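Local coordinates for uncharacterized protein (Bacteroides ovatus, PDB 5CAG) that probably anchors a fimbrium to the bacterial outer membrane as a lipid-modified subunit of the FimB/Mfa2 family, at residues V71-R82 against Y89-G97; S113-I122 against T203-M213. One frame throughout, in Å; residues are numbered along the deposited sequence.

The two contacts lie in series along the chain. In contact 1, the chain leaves strand 67-75, loops to strand 81-84 and returns in strand 93-96. It thereby closes the short connection between 82 and 89. Contact 2 opens afterwards at 113-122 and closes a loop of 80 residues, because its partner is 203-213. Neither contact nests in or crosses the other. They touch directly: strands 67-75 and 118-127 are antiparallel neighbours, and N75 OD1 takes a probable hydrogen bond from Y118 N. D115 OD2 likewise accepts from E79 N. Contact 1 ties the hairpin to strand 67-75, and contact 2 ties strand 118-127 and its lead-in to the end of strand 197-205.

Contact 1. Residues V71-R82 against Y89-G97; sequences VVVYNYNTESIR and YETIEAYTG. With SO4 (sulfate ion), chain I; SO4 (sulfate ion), chain H.
V71 presents its carbonyl oxygen to the edge of the Y89 ring, with V71 O 3.3 Å from Y89 CE1. V72 faces the 89-97 segment, and its CG1 lies obliquely to the same ring, 3.6 Å from Y89 CE1. The V72 and Y89 side chains run alongside in opposite senses. The Y89 hydroxyl is hydrogen-bonded to D123. Y74 then meets I92 obliquely, with Y74 CE2 3.8 Å from I92 CD1. The Y74 hydroxyl is hydrogen-bonded to R38.

After the turn, I81 sets its CG2 branch against A94, with I81 CG2 3.8 Å from A94 CB. R82 carries the largest share. Its backbone pairs with Y95. The bond from R82 N to Y95 O is 2.7 Å long and nearly straight. The return bond from Y95 N to R82 O is 2.8 Å. The Y95 ring, with CG lodged between backbone N and carbonyl carbon (chi1 67°), spreads under the R82 side chain. R82 CB sits over its face, 3.7 Å from the ring centroid, in a CH-pi contact. The extended chain then carries the guanidinium past the ring, and the two planes are 74° apart. G97 CA lies over one guanidinium face. Two sulfate ions, probably from the crystallisation liquor, sit at its edge, one held by NH1 and NH2 and the other weakly by NH2.

Y74 of strand 67-75 packs on I92, just ahead of strand 93-96, and on I83 of strand 81-84. R82 and Y95 form a hydrogen-bonded antiparallel pair of the beta hairpin 81-84/93-96, which begins a four-strand antiparallel sheet.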
loop_
_atom_site.group_PDB
_atom_site.type_symbol
_atom_site.label_atom_id
_atom_site.label_comp_id
_atom_site.label_asym_id
_atom_site.label_seq_id
_atom_site.Cartn_x
_atom_site.Cartn_y
_atom_site.Cartn_z
ATOM N N VAL A 71 10.422 -8.629 -13.409
ATOM C CA VAL A 71 9.882 -7.322 -13.809
ATOM C C VAL A 71 8.993 -6.713 -12.716
ATOM O O VAL A 71 8.314 -7.455 -11.991
ATOM C CB VAL A 71 9.104 -7.424 -15.159
ATOM C CG1 VAL A 71 8.652 -6.055 -15.659
ATOM C CG2 VAL A 71 9.930 -8.123 -16.226
ATOM N N VAL A 72 8.980 -5.367 -12.628
ATOM C CA VAL A 72 8.088 -4.622 -11.731
ATOM C C VAL A 72 7.467 -3.456 -12.508
ATOM O O VAL A 72 8.145 -2.808 -13.309
ATOM C CB VAL A 72 8.670 -4.124 -10.375
ATOM C CG1 VAL A 72 9.066 -5.267 -9.463
ATOM C CG2 VAL A 72 9.816 -3.149 -10.568
ATOM N N VAL A 73 6.173 -3.213 -12.291
ATOM C CA VAL A 73 5.461 -2.091 -12.895
ATOM C C VAL A 73 4.609 -1.483 -11.819
ATOM O O VAL A 73 3.744 -2.177 -11.261
ATOM C CB VAL A 73 4.605 -2.428 -14.135
ATOM C CG1 VAL A 73 4.115 -1.144 -14.797
ATOM C CG2 VAL A 73 5.364 -3.287 -15.129
ATOM N N TYR A 74 4.834 -0.209 -11.511
ATOM C CA TYR A 74 4.023 0.444 -10.502
ATOM C C TYR A 74 3.770 1.898 -10.923
ATOM O O TYR A 74 4.491 2.415 -11.775
ATOM C CB TYR A 74 4.687 0.329 -9.122
ATOM C CG TYR A 74 5.989 1.095 -8.994
ATOM C CD1 TYR A 74 5.999 2.431 -8.611
ATOM C CD2 TYR A 74 7.213 0.474 -9.229
ATOM C CE1 TYR A 74 7.192 3.140 -8.491
ATOM C CE2 TYR A 74 8.419 1.183 -9.130
ATOM C CZ TYR A 74 8.401 2.519 -8.764
ATOM O OH TYR A 74 9.566 3.242 -8.641
ATOM N N ASN A 75 2.737 2.539 -10.358
ATOM C CA ASN A 75 2.438 3.933 -10.664
ATOM C C ASN A 75 3.372 4.837 -9.845
ATOM O O ASN A 75 3.528 4.673 -8.625
ATOM C CB ASN A 75 0.975 4.243 -10.423
ATOM C CG ASN A 75 0.483 3.952 -9.033
ATOM O OD1 ASN A 75 0.560 2.820 -8.525
ATOM N ND2 ASN A 75 -0.070 4.981 -8.412
ATOM N N TYR A 76 4.023 5.780 -10.529
ATOM C CA TYR A 76 5.024 6.591 -9.863
ATOM C C TYR A 76 4.470 7.717 -9.045
ATOM O O TYR A 76 4.980 7.903 -7.942
ATOM C CB TYR A 76 6.109 7.138 -10.817
ATOM C CG TYR A 76 5.647 7.865 -12.061
ATOM C CD1 TYR A 76 5.303 9.210 -12.016
ATOM C CD2 TYR A 76 5.697 7.251 -13.308
ATOM C CE1 TYR A 76 4.915 9.900 -13.161
ATOM C CE2 TYR A 76 5.368 7.948 -14.470
ATOM C CZ TYR A 76 4.958 9.271 -14.389
ATOM O OH TYR A 76 4.612 9.977 -15.521
ATOM N N ASN A 77 3.488 8.484 -9.546
ATOM C CA ASN A 77 3.061 9.676 -8.811
ATOM C C ASN A 77 2.062 9.383 -7.723
ATOM O O ASN A 77 0.874 9.212 -8.025
ATOM C CB ASN A 77 2.500 10.736 -9.760
ATOM C CG ASN A 77 2.856 12.152 -9.377
ATOM O OD1 ASN A 77 3.992 12.457 -8.967
ATOM N ND2 ASN A 77 1.899 13.057 -9.571
ATOM N N THR A 78 2.555 9.314 -6.460
ATOM C CA THR A 78 1.769 9.054 -5.247
ATOM C C THR A 78 2.142 10.027 -4.166
ATOM O O THR A 78 3.310 10.417 -4.064
ATOM C CB THR A 78 1.884 7.601 -4.707
ATOM O OG1 THR A 78 3.212 7.097 -4.726
ATOM C CG2 THR A 78 0.996 6.660 -5.422
ATOM N N GLU A 79 1.157 10.382 -3.331
ATOM C CA GLU A 79 1.293 11.312 -2.216
ATOM C C GLU A 79 2.040 10.703 -1.032
ATOM O O GLU A 79 3.196 11.040 -0.772
ATOM C CB GLU A 79 -0.107 11.782 -1.752
ATOM C CG GLU A 79 -0.792 12.720 -2.730
ATOM C CD GLU A 79 0.019 13.959 -3.057
ATOM O OE1 GLU A 79 0.237 14.779 -2.134
ATOM O OE2 GLU A 79 0.498 14.073 -4.210
ATOM N N SER A 80 1.345 9.845 -0.296
ATOM C CA SER A 80 1.785 9.204 0.930
ATOM C C SER A 80 2.880 8.182 0.686
ATOM O O SER A 80 3.817 8.087 1.493
ATOM C CB SER A 80 0.598 8.511 1.606
ATOM O OG SER A 80 -0.556 9.332 1.736
ATOM N N ILE A 81 2.733 7.395 -0.405
ATOM C CA ILE A 81 3.619 6.286 -0.745
ATOM C C ILE A 81 4.920 6.772 -1.291
ATOM O O ILE A 81 4.977 7.641 -2.170
ATOM C CB ILE A 81 2.980 5.236 -1.688
ATOM C CG1 ILE A 81 1.734 4.608 -1.021
ATOM C CG2 ILE A 81 3.986 4.127 -2.025
ATOM C CD1 ILE A 81 0.932 3.855 -1.887
ATOM N N ARG A 82 5.976 6.190 -0.735
ATOM C CA ARG A 82 7.363 6.404 -1.103
ATOM C C ARG A 82 7.958 5.025 -1.499
ATOM O O ARG A 82 7.443 3.983 -1.083
ATOM C CB ARG A 82 8.133 7.085 0.047
ATOM C CG ARG A 82 7.631 8.472 0.441
ATOM C CD ARG A 82 8.451 9.050 1.595
ATOM N NE ARG A 82 7.739 10.120 2.307
ATOM C CZ ARG A 82 8.180 10.699 3.422
ATOM N NH1 ARG A 82 9.336 10.321 3.965
ATOM N NH2 ARG A 82 7.464 11.655 4.011
ATOM N N TYR A 89 15.149 -6.423 -7.250
ATOM C CA TYR A 89 13.776 -6.935 -7.291
ATOM C C TYR A 89 13.363 -7.364 -5.876
ATOM O O TYR A 89 12.348 -6.891 -5.366
ATOM C CB TYR A 89 13.695 -8.116 -8.294
ATOM C CG TYR A 89 12.330 -8.740 -8.513
ATOM C CD1 TYR A 89 11.357 -8.092 -9.273
ATOM C CD2 TYR A 89 12.053 -10.036 -8.073
ATOM C CE1 TYR A 89 10.121 -8.688 -9.530
ATOM C CE2 TYR A 89 10.824 -10.645 -8.326
ATOM C CZ TYR A 89 9.859 -9.966 -9.055
ATOM O OH TYR A 89 8.630 -10.546 -9.280
ATOM N N GLU A 90 14.235 -8.143 -5.196
ATOM C CA GLU A 90 14.021 -8.672 -3.842
ATOM C C GLU A 90 13.936 -7.585 -2.742
ATOM O O GLU A 90 13.473 -7.908 -1.647
ATOM C CB GLU A 90 15.106 -9.704 -3.473
ATOM C CG GLU A 90 14.992 -11.029 -4.235
ATOM C CD GLU A 90 13.906 -12.021 -3.826
ATOM O OE1 GLU A 90 13.914 -12.471 -2.656
ATOM O OE2 GLU A 90 13.091 -12.405 -4.699
ATOM N N THR A 91 14.311 -6.314 -3.026
ATOM C CA THR A 91 14.264 -5.259 -2.004
ATOM C C THR A 91 13.307 -4.081 -2.289
ATOM O O THR A 91 13.017 -3.333 -1.344
ATOM C CB THR A 91 15.660 -4.677 -1.748
ATOM O OG1 THR A 91 16.216 -4.187 -2.961
ATOM C CG2 THR A 91 16.591 -5.669 -1.115
ATOM N N ILE A 92 12.848 -3.886 -3.552
ATOM C CA ILE A 92 11.984 -2.752 -3.918
ATOM C C ILE A 92 10.678 -2.851 -3.098
ATOM O O ILE A 92 9.917 -3.825 -3.197
ATOM C CB ILE A 92 11.804 -2.579 -5.456
ATOM C CG1 ILE A 92 11.024 -1.296 -5.793
ATOM C CG2 ILE A 92 11.219 -3.817 -6.137
ATOM C CD1 ILE A 92 11.096 -0.845 -7.251
ATOM N N GLU A 93 10.523 -1.870 -2.189
ATOM C CA GLU A 93 9.472 -1.763 -1.174
ATOM C C GLU A 93 8.765 -0.421 -1.268
ATOM O O GLU A 93 9.402 0.600 -1.513
ATOM C CB GLU A 93 10.141 -1.931 0.222
ATOM C CG GLU A 93 9.285 -1.911 1.488
ATOM C CD GLU A 93 10.059 -1.931 2.808
ATOM O OE1 GLU A 93 11.252 -1.541 2.817
ATOM O OE2 GLU A 93 9.482 -2.375 3.829
ATOM N N ALA A 94 7.450 -0.432 -1.080
ATOM C CA ALA A 94 6.611 0.762 -1.034
ATOM C C ALA A 94 6.276 1.013 0.422
ATOM O O ALA A 94 5.922 0.069 1.136
ATOM C CB ALA A 94 5.345 0.566 -1.859
ATOM N N TYR A 95 6.446 2.247 0.889
ATOM C CA TYR A 95 6.225 2.556 2.302
ATOM C C TYR A 95 5.616 3.937 2.461
ATOM O O TYR A 95 5.542 4.682 1.486
ATOM C CB TYR A 95 7.564 2.459 3.072
ATOM C CG TYR A 95 8.581 3.520 2.696
ATOM C CD1 TYR A 95 9.306 3.435 1.513
ATOM C CD2 TYR A 95 8.845 4.589 3.541
ATOM C CE1 TYR A 95 10.236 4.411 1.162
ATOM C CE2 TYR A 95 9.779 5.570 3.203
ATOM C CZ TYR A 95 10.478 5.475 2.017
ATOM O OH TYR A 95 11.371 6.466 1.672
ATOM N N THR A 96 5.200 4.292 3.688
ATOM C CA THR A 96 4.679 5.636 3.958
ATOM C C THR A 96 5.543 6.356 4.973
ATOM O O THR A 96 6.242 5.713 5.761
ATOM C CB THR A 96 3.270 5.577 4.452
ATOM O OG1 THR A 96 3.177 4.546 5.444
ATOM C CG2 THR A 96 2.286 5.417 3.320
ATOM N N GLY A 97 5.487 7.682 4.969
ATOM C CA GLY A 97 6.262 8.453 5.934
ATOM C C GLY A 97 5.670 8.441 7.330
ATOM O O GLY A 97 4.494 8.099 7.496
HETATM S S SO4 I . 4.352 12.767 3.097
HETATM O O1 SO4 I . 4.398 11.300 3.191
HETATM O O2 SO4 I . 5.022 13.163 1.858
HETATM O O3 SO4 I . 2.957 13.216 3.053
HETATM O O4 SO4 I . 5.039 13.357 4.264
HETATM S S SO4 H . 9.900 12.881 6.511
HETATM O O1 SO4 H . 10.784 12.554 5.388
HETATM O O2 SO4 H . 9.458 14.282 6.396
HETATM O O3 SO4 H . 8.720 11.993 6.514
HETATM O O4 SO4 H . 10.639 12.681 7.760
#

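Contact 2. Residues S113-I122 against T203-M213; sequences SPDSLYVLNI and TAFKQVKEMTM. With SO4 (sulfate ion), chain D.
K209 sends its amine across from a loop to grip one residue, N121, at two oxygens. K209 NZ to N121 OD1 is a hydrogen bond of 2.9 Å, but the amine stands well above the plane of the side-chain amide, 61° out of it. A second bond, to the backbone oxygen N121 O, is weak at 3.4 Å from K209 NZ. The lysine runs extended and bends only at its last torsion (chi4 71°), which brings NZ round to both acceptors. The N121 side chain comes from the opposite direction. Its ND2 is hydrogen-bonded to Y89 OH, so both ends of the amide are used.

Two selenomethionines, labels introduced in place of methionine, lie beside K209. M211 brings SE to 3.5 Å from L120 CD1, the two side chains crossing at a slant. M213 folds back on itself, and its CE lies 4.0 Å from I122 CG1.

These residues lie on strand 118-127 and on the loop that follows strand 197-205. Both strands pair antiparallel with the long strand 134-154: V119 is backbone-bonded to E141 and A204 to K145. The contact thus joins the regions of two strands that share strand 134-154 as a partner, consistent with the transthyretin-like beta fold of this family.

At the other end, T203 OG1 donates to P114 O at 2.7 Å and is tilted from the carbonyl plane. The proline ring lies alongside T203, its CB over the face of F205. P114 CB is 4.1 Å from the F205 ring centroid in a CH-pi contact. L117 meets the same ring obliquely, with L117 CD2 3.8 Å from F205 CE1. I81 also touches P114, L117 and F205. Y118 points its hydroxyl to a sulfate ion, and that weak bond from Y118 OH to sulfate O3 measures 3.2 Å.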
loop_
_atom_site.group_PDB
_atom_site.type_symbol
_atom_site.label_atom_id
_atom_site.label_comp_id
_atom_site.label_asym_id
_atom_site.label_seq_id
_atom_site.Cartn_x
_atom_site.Cartn_y
_atom_site.Cartn_z
ATOM N N SER A 113 -1.603 6.673 6.012
ATOM C CA SER A 113 -2.324 5.625 5.264
ATOM C C SER A 113 -1.881 5.679 3.809
ATOM O O SER A 113 -1.666 6.776 3.279
ATOM C CB SER A 113 -3.845 5.764 5.366
ATOM O OG SER A 113 -4.256 6.925 6.073
ATOM N N PRO A 114 -1.627 4.511 3.185
ATOM C CA PRO A 114 -1.121 4.512 1.815
ATOM C C PRO A 114 -2.179 4.910 0.808
ATOM O O PRO A 114 -3.313 4.468 0.925
ATOM C CB PRO A 114 -0.686 3.066 1.616
ATOM C CG PRO A 114 -1.531 2.288 2.517
ATOM C CD PRO A 114 -1.710 3.137 3.717
ATOM N N ASP A 115 -1.813 5.758 -0.180
ATOM C CA ASP A 115 -2.753 6.136 -1.237
ATOM C C ASP A 115 -2.753 5.017 -2.305
ATOM O O ASP A 115 -2.188 3.951 -2.041
ATOM C CB ASP A 115 -2.510 7.541 -1.802
ATOM C CG ASP A 115 -1.128 7.873 -2.285
ATOM O OD1 ASP A 115 -0.151 7.507 -1.591
ATOM O OD2 ASP A 115 -1.022 8.595 -3.300
ATOM N N SER A 116 -3.453 5.183 -3.443
ATOM C CA SER A 116 -3.579 4.058 -4.366
ATOM C C SER A 116 -2.271 3.675 -5.070
ATOM O O SER A 116 -1.573 4.524 -5.614
ATOM C CB SER A 116 -4.691 4.305 -5.369
ATOM O OG SER A 116 -5.905 4.424 -4.642
ATOM N N LEU A 117 -1.928 2.371 -4.978
ATOM C CA LEU A 117 -0.756 1.759 -5.622
ATOM C C LEU A 117 -1.220 0.576 -6.458
ATOM O O LEU A 117 -2.073 -0.213 -6.008
ATOM C CB LEU A 117 0.325 1.338 -4.615
ATOM C CG LEU A 117 1.635 0.826 -5.173
ATOM C CD1 LEU A 117 2.486 1.942 -5.806
ATOM C CD2 LEU A 117 2.389 0.162 -4.113
ATOM N N TYR A 118 -0.715 0.525 -7.710
ATOM C CA TYR A 118 -1.020 -0.505 -8.694
ATOM C C TYR A 118 0.263 -1.200 -9.048
ATOM O O TYR A 118 1.241 -0.542 -9.388
ATOM C CB TYR A 118 -1.714 0.078 -9.923
ATOM C CG TYR A 118 -2.912 0.921 -9.566
ATOM C CD1 TYR A 118 -4.131 0.336 -9.235
ATOM C CD2 TYR A 118 -2.820 2.308 -9.524
ATOM C CE1 TYR A 118 -5.235 1.117 -8.888
ATOM C CE2 TYR A 118 -3.909 3.096 -9.156
ATOM C CZ TYR A 118 -5.115 2.501 -8.841
ATOM O OH TYR A 118 -6.168 3.322 -8.505
ATOM N N VAL A 119 0.316 -2.507 -8.840
ATOM C CA VAL A 119 1.550 -3.243 -9.049
ATOM C C VAL A 119 1.327 -4.454 -9.945
ATOM O O VAL A 119 0.267 -5.087 -9.917
ATOM C CB VAL A 119 2.171 -3.658 -7.672
ATOM C CG1 VAL A 119 3.295 -4.693 -7.812
ATOM C CG2 VAL A 119 2.682 -2.448 -6.913
ATOM N N LEU A 120 2.368 -4.754 -10.732
ATOM C CA LEU A 120 2.572 -5.969 -11.496
ATOM C C LEU A 120 3.990 -6.438 -11.211
ATOM O O LEU A 120 4.932 -5.643 -11.340
ATOM C CB LEU A 120 2.327 -5.823 -13.000
ATOM C CG LEU A 120 2.822 -7.018 -13.829
ATOM C CD1 LEU A 120 1.974 -8.245 -13.592
ATOM C CD2 LEU A 120 2.895 -6.689 -15.276
ATOM N N ASN A 121 4.147 -7.694 -10.775
ATOM C CA ASN A 121 5.486 -8.232 -10.552
ATOM C C ASN A 121 5.556 -9.659 -11.089
ATOM O O ASN A 121 4.734 -10.515 -10.720
ATOM C CB ASN A 121 5.946 -8.136 -9.102
ATOM C CG ASN A 121 5.222 -9.018 -8.140
ATOM O OD1 ASN A 121 4.081 -8.744 -7.731
ATOM N ND2 ASN A 121 5.900 -10.072 -7.731
ATOM N N ILE A 122 6.479 -9.868 -12.052
ATOM C CA ILE A 122 6.733 -11.150 -12.713
ATOM C C ILE A 122 8.076 -11.632 -12.196
ATOM O O ILE A 122 9.056 -10.889 -12.333
ATOM C CB ILE A 122 6.714 -10.994 -14.257
ATOM C CG1 ILE A 122 5.398 -10.386 -14.754
ATOM C CG2 ILE A 122 7.011 -12.320 -14.938
ATOM C CD1 ILE A 122 5.504 -9.652 -16.078
ATOM N N THR A 203 -6.693 2.932 5.042
ATOM C CA THR A 203 -6.209 1.987 4.037
ATOM C C THR A 203 -4.963 1.281 4.520
ATOM O O THR A 203 -4.262 1.801 5.387
ATOM C CB THR A 203 -5.868 2.702 2.734
ATOM O OG1 THR A 203 -4.847 3.658 2.995
ATOM C CG2 THR A 203 -7.055 3.353 2.077
ATOM N N ALA A 204 -4.660 0.129 3.925
ATOM C CA ALA A 204 -3.469 -0.661 4.195
ATOM C C ALA A 204 -3.135 -1.492 2.963
ATOM O O ALA A 204 -4.001 -1.705 2.108
ATOM C CB ALA A 204 -3.701 -1.555 5.396
ATOM N N PHE A 205 -1.882 -1.946 2.846
ATOM C CA PHE A 205 -1.497 -2.798 1.734
ATOM C C PHE A 205 -2.091 -4.180 1.919
ATOM O O PHE A 205 -2.351 -4.602 3.060
ATOM C CB PHE A 205 0.035 -2.889 1.604
ATOM C CG PHE A 205 0.678 -1.611 1.116
ATOM C CD1 PHE A 205 0.446 -1.140 -0.175
ATOM C CD2 PHE A 205 1.488 -0.857 1.955
ATOM C CE1 PHE A 205 1.019 0.067 -0.614
ATOM C CE2 PHE A 205 2.057 0.345 1.510
ATOM C CZ PHE A 205 1.825 0.792 0.226
ATOM N N LYS A 206 -2.336 -4.883 0.786
ATOM C CA LYS A 206 -2.795 -6.284 0.763
ATOM C C LYS A 206 -1.740 -7.147 1.467
ATOM O O LYS A 206 -0.539 -6.850 1.353
ATOM C CB LYS A 206 -2.980 -6.774 -0.688
ATOM C CG LYS A 206 -4.314 -6.474 -1.322
ATOM C CD LYS A 206 -4.429 -7.159 -2.687
ATOM C CE LYS A 206 -5.760 -6.854 -3.341
ATOM N NZ LYS A 206 -5.749 -7.101 -4.801
ATOM N N GLN A 207 -2.156 -8.186 2.200
ATOM C CA GLN A 207 -1.171 -9.050 2.867
ATOM C C GLN A 207 -0.350 -9.789 1.809
ATOM O O GLN A 207 0.872 -9.951 1.949
ATOM C CB GLN A 207 -1.862 -10.035 3.817
ATOM C CG GLN A 207 -1.019 -10.433 5.012
ATOM C CD GLN A 207 -1.711 -11.523 5.779
ATOM O OE1 GLN A 207 -1.514 -12.709 5.508
ATOM N NE2 GLN A 207 -2.585 -11.144 6.705
ATOM N N VAL A 208 -1.051 -10.215 0.734
ATOM C CA VAL A 208 -0.487 -10.907 -0.415
ATOM C C VAL A 208 -1.218 -10.525 -1.685
ATOM O O VAL A 208 -2.461 -10.458 -1.694
ATOM C CB VAL A 208 -0.494 -12.460 -0.287
ATOM C CG1 VAL A 208 0.487 -13.088 -1.278
ATOM C CG2 VAL A 208 -0.170 -12.929 1.124
ATOM N N LYS A 209 -0.415 -10.356 -2.773
ATOM C CA LYS A 209 -0.746 -10.240 -4.190
ATOM C C LYS A 209 -1.888 -11.254 -4.490
ATOM O O LYS A 209 -1.853 -12.416 -4.042
ATOM C CB LYS A 209 0.556 -10.561 -4.990
ATOM C CG LYS A 209 0.458 -11.089 -6.437
ATOM C CD LYS A 209 1.867 -11.324 -7.090
ATOM C CE LYS A 209 1.952 -11.193 -8.613
ATOM N NZ LYS A 209 1.829 -9.773 -9.155
ATOM N N GLU A 210 -2.929 -10.789 -5.173
ATOM C CA GLU A 210 -4.077 -11.617 -5.513
ATOM C C GLU A 210 -4.021 -11.989 -6.996
ATOM O O GLU A 210 -4.739 -12.914 -7.395
ATOM C CB GLU A 210 -5.399 -10.908 -5.145
ATOM C CG GLU A 210 -5.664 -10.899 -3.642
ATOM C CD GLU A 210 -6.927 -10.255 -3.082
ATOM O OE1 GLU A 210 -7.675 -9.595 -3.839
ATOM O OE2 GLU A 210 -7.137 -10.373 -1.853
HETATM N N MSE A 211 -3.160 -11.312 -7.826
HETATM C CA MSE A 211 -3.109 -11.643 -9.253
HETATM C C MSE A 211 -2.620 -13.091 -9.479
HETATM O O MSE A 211 -1.709 -13.579 -8.792
HETATM C CB MSE A 211 -2.267 -10.648 -10.033
HETATM C CG MSE A 211 -2.302 -10.842 -11.554
HETATM SE SE MSE A 211 -1.108 -9.612 -12.510
HETATM C CE MSE A 211 -2.186 -8.029 -12.365
ATOM N N THR A 212 -3.294 -13.780 -10.410
ATOM C CA THR A 212 -2.980 -15.141 -10.802
ATOM C C THR A 212 -1.872 -15.102 -11.845
ATOM O O THR A 212 -1.993 -14.395 -12.852
ATOM C CB THR A 212 -4.254 -15.823 -11.261
ATOM O OG1 THR A 212 -5.017 -16.037 -10.078
ATOM C CG2 THR A 212 -4.002 -17.151 -11.987
HETATM N N MSE A 213 -0.783 -15.860 -11.557
HETATM C CA MSE A 213 0.449 -16.026 -12.343
HETATM C C MSE A 213 0.437 -17.452 -12.829
HETATM O O MSE A 213 0.788 -18.376 -12.085
HETATM C CB MSE A 213 1.662 -15.707 -11.470
HETATM C CG MSE A 213 1.492 -14.449 -10.612
HETATM SE SE MSE A 213 1.149 -12.781 -11.601
HETATM C CE MSE A 213 2.826 -12.587 -12.644
HETATM S S SO4 D . -10.224 3.696 -7.343
HETATM O O1 SO4 D . -9.716 4.962 -6.800
HETATM O O2 SO4 D . -10.796 3.908 -8.668
HETATM O O3 SO4 D . -9.126 2.724 -7.419
HETATM O O4 SO4 D . -11.277 3.175 -6.475
#